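Local coordinates for DNA polymerase III subunit delta (Bacillus subtilis, PDB 3ZH9), which probably acts within the clamp-loading complex of the bacterial replicase as the wrench that opens the beta sliding clamp for loading onto primed DNA, at residues Tyr26-Thr31 with Phe139-Lys144. Numbering follows the deposited sequence.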
# COMPACT_ATOMS: atom_id res chain seq x y z
N TYR A 26 -1.43 -1.41 4.19
CA TYR A 26 -0.34 -2.30 4.58
C TYR A 26 0.18 -1.95 5.98
O TYR A 26 0.45 -2.84 6.79
CB TYR A 26 0.82 -2.24 3.58
CG TYR A 26 2.04 -2.95 4.11
CD1 TYR A 26 2.15 -4.33 4.02
CD2 TYR A 26 3.05 -2.25 4.76
CE1 TYR A 26 3.25 -4.98 4.52
CE2 TYR A 26 4.15 -2.90 5.27
CZ TYR A 26 4.24 -4.27 5.15
OH TYR A 26 5.32 -4.93 5.66
N LEU A 27 0.32 -0.66 6.24
CA LEU A 27 0.75 -0.19 7.55
C LEU A 27 -0.33 -0.37 8.62
O LEU A 27 -0.03 -0.62 9.79
CB LEU A 27 1.16 1.28 7.48
CG LEU A 27 2.41 1.51 6.63
CD1 LEU A 27 2.76 2.99 6.57
CD2 LEU A 27 3.57 0.71 7.19
N LEU A 28 -1.59 -0.25 8.23
CA LEU A 28 -2.66 -0.57 9.16
C LEU A 28 -2.52 -2.04 9.55
O LEU A 28 -2.54 -2.38 10.73
CB LEU A 28 -4.03 -0.26 8.53
CG LEU A 28 -4.22 1.22 8.23
CD1 LEU A 28 -5.61 1.51 7.68
CD2 LEU A 28 -3.96 2.06 9.48
N GLN A 29 -2.34 -2.89 8.54
CA GLN A 29 -2.24 -4.32 8.76
C GLN A 29 -1.05 -4.65 9.62
O GLN A 29 -1.16 -5.43 10.55
CB GLN A 29 -2.12 -5.09 7.44
CG GLN A 29 -3.34 -4.98 6.54
CD GLN A 29 -4.65 -5.18 7.29
OE1 GLN A 29 -4.70 -5.91 8.29
NE2 GLN A 29 -5.71 -4.53 6.82
N GLU A 30 0.09 -4.05 9.30
CA GLU A 30 1.31 -4.36 10.04
C GLU A 30 1.18 -3.94 11.52
O GLU A 30 1.65 -4.64 12.42
CB GLU A 30 2.50 -3.67 9.36
CG GLU A 30 3.78 -3.75 10.16
CD GLU A 30 4.27 -5.18 10.33
OE1 GLU A 30 3.79 -6.06 9.59
OE2 GLU A 30 5.13 -5.41 11.20
N THR A 31 0.51 -2.82 11.76
CA THR A 31 0.34 -2.29 13.11
C THR A 31 -0.62 -3.14 13.94
O THR A 31 -0.36 -3.45 15.11
CB THR A 31 -0.16 -0.81 13.06
OG1 THR A 31 0.80 -0.01 12.36
CG2 THR A 31 -0.38 -0.25 14.47
N PHE A 139 -5.67 6.67 20.99
CA PHE A 139 -4.36 6.85 20.36
C PHE A 139 -4.59 6.83 18.86
O PHE A 139 -4.82 5.77 18.27
CB PHE A 139 -3.39 5.73 20.77
CG PHE A 139 -1.93 6.00 20.44
CD1 PHE A 139 -1.56 6.78 19.35
CD2 PHE A 139 -0.91 5.46 21.24
CE1 PHE A 139 -0.20 7.02 19.06
CE2 PHE A 139 0.45 5.69 20.96
CZ PHE A 139 0.81 6.48 19.87
N MET A 140 -4.51 8.00 18.25
CA MET A 140 -4.76 8.16 16.81
C MET A 140 -3.46 7.86 16.08
O MET A 140 -2.40 8.27 16.51
CB MET A 140 -5.18 9.60 16.48
CG MET A 140 -6.38 10.14 17.25
SD MET A 140 -7.95 9.33 16.84
CE MET A 140 -8.08 9.59 15.06
N MET A 141 -3.55 7.13 14.98
CA MET A 141 -2.39 6.88 14.15
C MET A 141 -2.81 6.95 12.70
O MET A 141 -3.71 6.22 12.25
CB MET A 141 -1.79 5.52 14.45
CG MET A 141 -0.49 5.25 13.72
SD MET A 141 -0.21 3.49 13.43
CE MET A 141 -1.33 3.09 12.09
N GLU A 142 -2.18 7.83 11.95
CA GLU A 142 -2.51 7.93 10.54
C GLU A 142 -1.49 7.18 9.70
O GLU A 142 -0.29 7.44 9.82
CB GLU A 142 -2.54 9.39 10.12
CG GLU A 142 -2.78 9.56 8.65
CD GLU A 142 -2.64 11.00 8.22
OE1 GLU A 142 -1.76 11.69 8.78
OE2 GLU A 142 -3.40 11.43 7.34
N ALA A 143 -1.95 6.27 8.85
CA ALA A 143 -1.08 5.64 7.85
C ALA A 143 -1.43 6.17 6.46
O ALA A 143 -2.17 5.54 5.70
CB ALA A 143 -1.21 4.13 7.88
N LYS A 144 -0.89 7.33 6.11
CA LYS A 144 -1.26 7.93 4.84
C LYS A 144 -0.43 7.41 3.68
O LYS A 144 0.66 6.86 3.87
CB LYS A 144 -1.25 9.46 4.90
CG LYS A 144 0.11 10.09 5.01
CD LYS A 144 -0.01 11.59 4.77
CE LYS A 144 1.33 12.28 4.90
NZ LYS A 144 1.27 13.69 4.44
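The side chain of Met-141 leaves the strand with CG opposite the backbone N (chi1 -174°) and then turns about its CG-SD bond (chi3 75°), which sets the thioether end against Leu-28 and Thr-31 of the helix. The join illustrates how a helix can be seated on a strand by the ends of apolar side chains, a leucine methyl and a methionine thioether among them, with one alanine methyl beyond the strand's end. Leu-28 and Met-141 lie alongside each other, their ends pointing opposite ways, CD2 of Leu-28 lying 3.8 Å from CE of Met-141. The same leucine methyl also rests on CB of Ala-143. Beside it, CB of Leu-27 meets CB of Ala-143 at 3.7 Å, in van der Waals contact. Thr-31 meets Met-141 tip to tip: its OG1 lies 3.8 Å from CE, and its CG2 also touches the sulfur. The same hydroxyl donates to the carbonyl O of Leu-27 at 2.8 Å, while the backbone N of Thr-31 reaches that oxygen from the opposite face of its plane. Trp-6 NE1 also hydrogen-bonds to OG1, tying in helix 2-10. With an alanine in place of Thr-31, the Trp-6 indole N-H would probably lose its partner, Leu-27 O one of its two donors, and a gap would open beside the methionine sulfur. Strand 139-142 borders strand 17-21, whose chain leads into helix 25-39; this helix packed on a parallel sheet is characteristic of the P-loop NTPase-like, AAA+-type alpha/beta fold of clamp-loader subunits.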